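Local coordinates for protein actinorhodin polyketide putative beta-ketoacyl synthase 2 (Streptomyces coelicolor A3, PDB 1TQY) that probably acts as the chain length factor, a ketosynthase-like subunit, in biosynthesis of the polyketide antibiotic actinorhodin, at residues V19-L24 with G57-F62; G238-L242 with P347-V351; T332-T337 with I362-A366. All coordinates share one frame; numbering follows the deposited sequence.

Interaction 1: V19-L24 with G57-F62. With NA (sodium ion), chain K.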
loop_
_atom_site.group_PDB
_atom_site.type_symbol
_atom_site.label_atom_id
_atom_site.label_comp_id
_atom_site.label_asym_id
_atom_site.label_seq_id
_atom_site.Cartn_x
_atom_site.Cartn_y
_atom_site.Cartn_z
ATOM N N VAL B 19 13.331 11.245 11.815
ATOM C CA VAL B 19 14.039 12.045 10.833
ATOM C C VAL B 19 13.077 13.186 10.494
ATOM O O VAL B 19 12.136 13.019 9.710
ATOM C CB VAL B 19 14.402 11.192 9.578
ATOM C CG1 VAL B 19 15.445 10.138 9.959
ATOM C CG2 VAL B 19 13.168 10.494 9.018
ATOM N N ALA B 20 13.308 14.342 11.107
ATOM C CA ALA B 20 12.435 15.501 10.911
ATOM C C ALA B 20 13.124 16.797 10.504
ATOM O O ALA B 20 14.297 17.012 10.809
ATOM C CB ALA B 20 11.619 15.734 12.178
ATOM N N PRO B 21 12.387 17.688 9.819
ATOM C CA PRO B 21 12.940 18.972 9.372
ATOM C C PRO B 21 13.529 19.812 10.506
ATOM O O PRO B 21 14.366 20.674 10.259
ATOM C CB PRO B 21 11.745 19.653 8.703
ATOM C CG PRO B 21 10.957 18.489 8.166
ATOM C CD PRO B 21 11.006 17.522 9.331
ATOM N N ASN B 22 13.102 19.568 11.741
ATOM C CA ASN B 22 13.643 20.329 12.866
ATOM C C ASN B 22 14.501 19.465 13.789
ATOM O O ASN B 22 14.774 19.842 14.926
ATOM C CB ASN B 22 12.510 21.013 13.655
ATOM C CG ASN B 22 11.508 20.030 14.214
ATOM O OD1 ASN B 22 11.399 18.897 13.734
ATOM N ND2 ASN B 22 10.743 20.464 15.213
ATOM N N GLY B 23 14.925 18.301 13.297
ATOM C CA GLY B 23 15.758 17.441 14.120
ATOM C C GLY B 23 16.042 16.040 13.596
ATOM O O GLY B 23 15.130 15.215 13.474
ATOM N N LEU B 24 17.311 15.772 13.288
ATOM C CA LEU B 24 17.728 14.463 12.794
ATOM C C LEU B 24 17.990 13.589 14.004
ATOM O O LEU B 24 19.093 13.585 14.548
ATOM C CB LEU B 24 19.016 14.559 11.972
ATOM C CG LEU B 24 19.013 13.968 10.554
ATOM C CD1 LEU B 24 20.446 13.882 10.069
ATOM C CD2 LEU B 24 18.364 12.619 10.522
ATOM N N GLY B 57 9.239 21.951 4.819
ATOM C CA GLY B 57 10.020 21.453 5.934
ATOM C C GLY B 57 11.134 20.569 5.393
ATOM O O GLY B 57 10.928 19.378 5.158
ATOM N N GLN B 58 12.310 21.148 5.183
ATOM C CA GLN B 58 13.442 20.389 4.671
ATOM C C GLN B 58 14.361 19.896 5.764
ATOM O O GLN B 58 14.503 20.534 6.806
ATOM C CB GLN B 58 14.291 21.237 3.730
ATOM C CG GLN B 58 13.695 21.536 2.387
ATOM C CD GLN B 58 14.596 22.453 1.564
ATOM O OE1 GLN B 58 14.270 22.813 0.436
ATOM N NE2 GLN B 58 15.735 22.833 2.134
ATOM N N ILE B 59 14.970 18.741 5.515
ATOM C CA ILE B 59 15.950 18.176 6.428
ATOM C C ILE B 59 17.259 18.548 5.729
ATOM O O ILE B 59 17.536 18.048 4.646
ATOM C CB ILE B 59 15.819 16.648 6.525
ATOM C CG1 ILE B 59 14.492 16.283 7.206
ATOM C CG2 ILE B 59 17.010 16.079 7.301
ATOM C CD1 ILE B 59 14.260 14.786 7.339
ATOM N N ASP B 60 18.042 19.447 6.321
ATOM C CA ASP B 60 19.283 19.891 5.680
ATOM C C ASP B 60 20.569 19.413 6.323
ATOM O O ASP B 60 21.647 19.774 5.872
ATOM C CB ASP B 60 19.337 21.422 5.600
ATOM C CG ASP B 60 18.171 22.012 4.836
ATOM O OD1 ASP B 60 17.864 21.530 3.724
ATOM O OD2 ASP B 60 17.570 22.972 5.359
ATOM N N ASP B 61 20.479 18.607 7.366
ATOM C CA ASP B 61 21.692 18.133 8.022
ATOM C C ASP B 61 21.851 16.633 7.864
ATOM O O ASP B 61 22.484 15.978 8.693
ATOM C CB ASP B 61 21.655 18.496 9.498
ATOM C CG ASP B 61 20.365 18.063 10.160
ATOM O OD1 ASP B 61 20.251 18.214 11.395
ATOM O OD2 ASP B 61 19.469 17.573 9.435
ATOM N N PHE B 62 21.267 16.095 6.799
ATOM C CA PHE B 62 21.343 14.666 6.522
ATOM C C PHE B 62 22.150 14.426 5.260
ATOM O O PHE B 62 21.724 14.778 4.162
ATOM C CB PHE B 62 19.943 14.077 6.330
ATOM C CG PHE B 62 19.943 12.610 5.966
ATOM C CD1 PHE B 62 20.316 11.649 6.904
ATOM C CD2 PHE B 62 19.558 12.190 4.690
ATOM C CE1 PHE B 62 20.303 10.288 6.582
ATOM C CE2 PHE B 62 19.541 10.831 4.354
ATOM C CZ PHE B 62 19.913 9.877 5.302
HETATM NA NA NA K . 15.179 21.882 8.534
HETATM O O HOH W 1 16.927 18.504 10.663
HETATM O O HOH W 2 19.327 17.744 13.916
HETATM O O HOH W 3 15.039 23.980 6.413
HETATM O O HOH W 4 16.770 20.834 8.806
HETATM O O HOH W 5 15.713 23.619 10.004
#
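A sodium site joins the tight turn at the end of strand 11-20 to the loop that follows strand 55-57, with Pro21 and Gln58 each lending a backbone carbonyl. Pro21 O and Gln58 O both stand 2.3 Å from the sodium ion, and no direct hydrogen bond joins the segments. Three waters are modelled round the ion; the most distant, 3.0 Å from the sodium, also donates to Asp60 OD2. The turn is type I, from Ala20 to Gly23, closed by Gly23 N bonding to Ala20 O at 2.9 Å and by Ala20 N bonding to Gly23 O. The proline ring lies close over the Gly57 peptide, with Pro21 CG 3.1 Å from Gly57 O.

Beside the metal the contact is apolar. Ile59 has CG1 anti to its own carbonyl carbon (chi1 -67°), which carries CD1 to 3.6 Å from Val19 O while CG1 sits over the face of the Ala20-Pro21 peptide. Farther on, Leu24 and Asp61 run past each other in opposite directions. Leu24 CD1 meets the edge of the Phe62 ring, near its plane, and packs 3.8 Å from Phe62 CB. At this more exposed end a water accepts from Leu24 N at 2.9 Å and donates to Asp61 OD1 at 2.7 Å. The paired bonds make a two-residue beta hairpin, here crosslinked to a loop by sodium.

Interaction 2: G238-L242 with P347-V351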
loop_
_atom_site.group_PDB
_atom_site.type_symbol
_atom_site.label_atom_id
_atom_site.label_comp_id
_atom_site.label_asym_id
_atom_site.label_seq_id
_atom_site.Cartn_x
_atom_site.Cartn_y
_atom_site.Cartn_z
ATOM N N GLY B 238 10.334 13.636 5.602
ATOM C CA GLY B 238 10.771 12.965 6.807
ATOM C C GLY B 238 9.695 12.087 7.397
ATOM O O GLY B 238 8.727 11.723 6.729
ATOM N N GLY B 239 9.877 11.738 8.662
ATOM C CA GLY B 239 8.914 10.894 9.337
ATOM C C GLY B 239 9.529 10.139 10.494
ATOM O O GLY B 239 10.446 10.625 11.157
ATOM N N ALA B 240 9.023 8.938 10.739
ATOM C CA ALA B 240 9.533 8.134 11.829
ATOM C C ALA B 240 9.291 6.662 11.599
ATOM O O ALA B 240 8.405 6.267 10.848
ATOM C CB ALA B 240 8.880 8.559 13.129
ATOM N N ILE B 241 10.106 5.851 12.243
ATOM C CA ILE B 241 9.956 4.415 12.151
ATOM C C ILE B 241 10.008 3.986 13.603
ATOM O O ILE B 241 10.783 4.531 14.388
ATOM C CB ILE B 241 11.118 3.781 11.369
ATOM C CG1 ILE B 241 11.050 4.205 9.889
ATOM C CG2 ILE B 241 11.070 2.270 11.499
ATOM C CD1 ILE B 241 9.836 3.677 9.115
ATOM N N LEU B 242 9.156 3.051 13.987
ATOM C CA LEU B 242 9.187 2.583 15.359
ATOM C C LEU B 242 9.123 1.078 15.424
ATOM O O LEU B 242 8.671 0.421 14.488
ATOM C CB LEU B 242 8.062 3.198 16.202
ATOM C CG LEU B 242 6.846 3.922 15.622
ATOM C CD1 LEU B 242 5.965 4.348 16.800
ATOM C CD2 LEU B 242 7.270 5.158 14.806
ATOM N N PRO B 347 3.106 8.575 12.095
ATOM C CA PRO B 347 4.186 7.971 12.877
ATOM C C PRO B 347 4.907 8.972 13.780
ATOM O O PRO B 347 5.176 8.681 14.944
ATOM C CB PRO B 347 5.087 7.385 11.796
ATOM C CG PRO B 347 4.073 6.885 10.800
ATOM C CD PRO B 347 3.121 8.078 10.707
ATOM N N LEU B 348 5.205 10.156 13.245
ATOM C CA LEU B 348 5.902 11.178 14.021
ATOM C C LEU B 348 5.016 11.725 15.146
ATOM O O LEU B 348 5.495 12.029 16.246
ATOM C CB LEU B 348 6.379 12.321 13.115
ATOM C CG LEU B 348 7.386 13.268 13.780
ATOM C CD1 LEU B 348 8.549 12.454 14.322
ATOM C CD2 LEU B 348 7.887 14.305 12.779
ATOM N N ASP B 349 3.723 11.851 14.867
ATOM C CA ASP B 349 2.764 12.320 15.865
ATOM C C ASP B 349 2.735 11.309 17.016
ATOM O O ASP B 349 2.721 11.687 18.190
ATOM C CB ASP B 349 1.372 12.455 15.233
ATOM C CG ASP B 349 1.131 13.839 14.624
ATOM O OD1 ASP B 349 2.104 14.606 14.408
ATOM O OD2 ASP B 349 -0.047 14.163 14.346
ATOM N N VAL B 350 2.735 10.024 16.667
ATOM C CA VAL B 350 2.739 8.963 17.664
ATOM C C VAL B 350 3.984 9.063 18.549
ATOM O O VAL B 350 3.900 8.945 19.772
ATOM C CB VAL B 350 2.694 7.573 16.993
ATOM C CG1 VAL B 350 2.991 6.480 18.023
ATOM C CG2 VAL B 350 1.300 7.350 16.379
ATOM N N VAL B 351 5.139 9.275 17.927
ATOM C CA VAL B 351 6.385 9.406 18.672
ATOM C C VAL B 351 6.305 10.611 19.600
ATOM O O VAL B 351 6.694 10.547 20.766
ATOM C CB VAL B 351 7.595 9.599 17.727
ATOM C CG1 VAL B 351 8.842 9.957 18.538
ATOM C CG2 VAL B 351 7.845 8.333 16.935
#
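Pro347 O accepts the backbone N of Val351 at 3.0 Å, an i to i+4 helical bond between two residues that both touch Ala240 of strand 238-246. Helix 345-359 is buried against this strand, and helix 78-93 lies on the strand's other side, an arrangement consistent with the central helical layer of the alpha-beta-alpha-beta-alpha thiolase fold. The axes of the short segments 238-242 and 347-351 approach to 7.0 Å and cross at 64°, and no hydrogen bond passes between them, so the contact rests on apolar groups.

Alternation along the strand decides which residues take part. Ala240 and Leu242 direct their CB atoms at the helix, whereas Ile241 points away and packs on Ala86 and Ala87 of helix 78-93. Ala240 CB sits among three helix residues: Val351 CG2 is 4.0 Å away, Leu348 CD1 is 4.1 Å away, and Pro347 CB is close by. Leu348 reaches its place by extending CG opposite its backbone N (chi1 -167°), and this also brings CD1 beside Gly239 O. Pro347 CB lies nearer still to the strand backbone, 3.6 Å from Ala240 O.

Val350 touches Leu173 and Leu176 of helix 171-185, so the helix is packed on more than one side. Leu242 has CG almost eclipsed with its backbone N (chi1 15°), an uncommon torsion, and its two methyls divide the work. The Leu242 and Val350 side chains cross obliquely, with Leu242 CD1 3.9 Å from Val350 CG1, while Leu242 CD2 passes Val351 CG2, also at 3.9 Å.

Interaction 3: T332-T337 with I362-A366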
loop_
_atom_site.group_PDB
_atom_site.type_symbol
_atom_site.label_atom_id
_atom_site.label_comp_id
_atom_site.label_asym_id
_atom_site.label_seq_id
_atom_site.Cartn_x
_atom_site.Cartn_y
_atom_site.Cartn_z
ATOM N N THR B 332 -3.403 19.513 20.731
ATOM C CA THR B 332 -2.123 20.054 20.308
ATOM C C THR B 332 -1.757 19.596 18.903
ATOM O O THR B 332 -2.213 18.553 18.434
ATOM C CB THR B 332 -0.999 19.700 21.315
ATOM O OG1 THR B 332 0.206 20.364 20.917
ATOM C CG2 THR B 332 -0.740 18.205 21.345
ATOM N N VAL B 333 -0.944 20.399 18.227
ATOM C CA VAL B 333 -0.524 20.099 16.868
ATOM C C VAL B 333 0.964 20.415 16.708
ATOM O O VAL B 333 1.337 21.438 16.134
ATOM C CB VAL B 333 -1.349 20.932 15.849
ATOM C CG1 VAL B 333 -0.950 20.591 14.425
ATOM C CG2 VAL B 333 -2.838 20.666 16.061
ATOM N N PRO B 334 1.839 19.536 17.223
ATOM C CA PRO B 334 3.281 19.782 17.105
ATOM C C PRO B 334 3.790 19.814 15.664
ATOM O O PRO B 334 4.818 20.428 15.386
ATOM C CB PRO B 334 3.889 18.642 17.920
ATOM C CG PRO B 334 2.825 18.367 18.951
ATOM C CD PRO B 334 1.577 18.386 18.106
ATOM N N LYS B 335 3.076 19.171 14.745
ATOM C CA LYS B 335 3.527 19.163 13.360
ATOM C C LYS B 335 3.685 20.572 12.788
ATOM O O LYS B 335 4.182 20.744 11.672
ATOM C CB LYS B 335 2.600 18.324 12.470
ATOM C CG LYS B 335 1.150 18.777 12.413
ATOM C CD LYS B 335 0.374 17.984 11.351
ATOM C CE LYS B 335 0.291 16.490 11.697
ATOM N NZ LYS B 335 -0.558 16.249 12.923
ATOM N N THR B 336 3.262 21.582 13.541
ATOM C CA THR B 336 3.429 22.955 13.086
ATOM C C THR B 336 4.930 23.246 13.002
ATOM O O THR B 336 5.356 24.172 12.309
ATOM C CB THR B 336 2.778 23.961 14.064
ATOM O OG1 THR B 336 3.154 23.636 15.410
ATOM C CG2 THR B 336 1.256 23.923 13.944
ATOM N N THR B 337 5.730 22.447 13.703
ATOM C CA THR B 337 7.175 22.630 13.681
ATOM C C THR B 337 7.862 21.858 12.560
ATOM O O THR B 337 9.034 22.096 12.277
ATOM C CB THR B 337 7.841 22.199 15.013
ATOM O OG1 THR B 337 7.575 20.811 15.255
ATOM C CG2 THR B 337 7.325 23.032 16.165
ATOM N N ILE B 362 2.879 18.023 27.736
ATOM C CA ILE B 362 2.257 18.034 26.413
ATOM C C ILE B 362 3.025 18.939 25.455
ATOM O O ILE B 362 3.130 20.146 25.680
ATOM C CB ILE B 362 0.784 18.525 26.474
ATOM C CG1 ILE B 362 -0.035 17.593 27.382
ATOM C CG2 ILE B 362 0.186 18.558 25.061
ATOM C CD1 ILE B 362 -1.478 18.030 27.609
ATOM N N ALA B 363 3.558 18.349 24.387
ATOM C CA ALA B 363 4.303 19.092 23.366
ATOM C C ALA B 363 3.377 20.211 22.891
ATOM O O ALA B 363 2.224 19.965 22.571
ATOM C CB ALA B 363 4.650 18.165 22.214
ATOM N N PRO B 364 3.873 21.452 22.834
ATOM C CA PRO B 364 3.058 22.593 22.406
ATOM C C PRO B 364 2.881 22.774 20.901
ATOM O O PRO B 364 3.507 22.082 20.097
ATOM C CB PRO B 364 3.791 23.772 23.024
ATOM C CG PRO B 364 5.230 23.373 22.833
ATOM C CD PRO B 364 5.214 21.897 23.252
ATOM N N THR B 365 2.006 23.708 20.529
ATOM C CA THR B 365 1.752 24.015 19.126
ATOM C C THR B 365 2.420 25.353 18.846
ATOM O O THR B 365 2.238 26.308 19.601
ATOM C CB THR B 365 0.247 24.149 18.828
ATOM O OG1 THR B 365 -0.435 22.975 19.284
ATOM C CG2 THR B 365 0.017 24.319 17.330
ATOM N N ALA B 366 3.191 25.411 17.765
ATOM C CA ALA B 366 3.908 26.620 17.368
ATOM C C ALA B 366 3.139 27.438 16.328
ATOM O O ALA B 366 2.310 26.897 15.597
ATOM C CB ALA B 366 5.277 26.240 16.794
#
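Threonine hydroxyls carry the tight part of this contact, at Thr332, Thr336 and Thr365, where side chains bond to the backbone across the two loops. Thr332 OG1 lies anti to its backbone N (chi1 -175°) and from there donates to Ala363 O at 2.6 Å, tilted 20° from the carbonyl plane. Thr365 OG1 accepts Val333 N at 2.8 Å in a fairly straight bond (N-H...O 164°), and is also bonded to Val380 O. Thr336 OG1 links both sides: it takes Ala366 N at 2.9 Å and donates to Val333 O at 2.9 Å, in the plane of that carbonyl. These two partners engage it as acceptor and donor and so fix its rotation.

Thr336 CG2 meets Thr365 CG2 at 3.6 Å, the side chains crossing at about a right angle, and Pro334 CG packs on Ala363 CB at 3.7 Å. Pro364 O is buried without a polar partner. The backbone N of Ala366 is held, but its CB, at the partly exposed end, has a wider apolar contact, Thr337 CG2 at 3.9 Å. Thr337 is steadied within its 3-10 segment, its N and OG1 reaching Pro334 O from opposite faces.

The two loops flank helix 345-359 in sequence, and Pro334 and Ala363 both touch its Thr352. Val33 of helix 26-34 touches Thr337 and Ala363, while strand 301-303 lies against Thr332, Pro334 and Ile362.

How the interactions relate
Interactions 1 and 2 share a sheet, since strands 11-20 and 238-246 are antiparallel neighbours: Val19 O and Gly239 N, 2.8 Å apart, form a probable hydrogen bond, and Ala20 CB packs 4.0 Å from Leu348 CD2. Interactions 2 and 3 alternate along the chain and are joined by a salt bridge from Lys335 NZ to Asp349 OD2 at 2.6 Å, which ties the 3-10 segment to the buried helix. Interactions 1 and 3 meet more lightly, where Asn22 packs on Thr337. The centres are about 13 to 16 Å apart. Only interaction 1 coordinates sodium; the side chains of Thr337 and Leu348 remain about 10 and 11 Å from the ion.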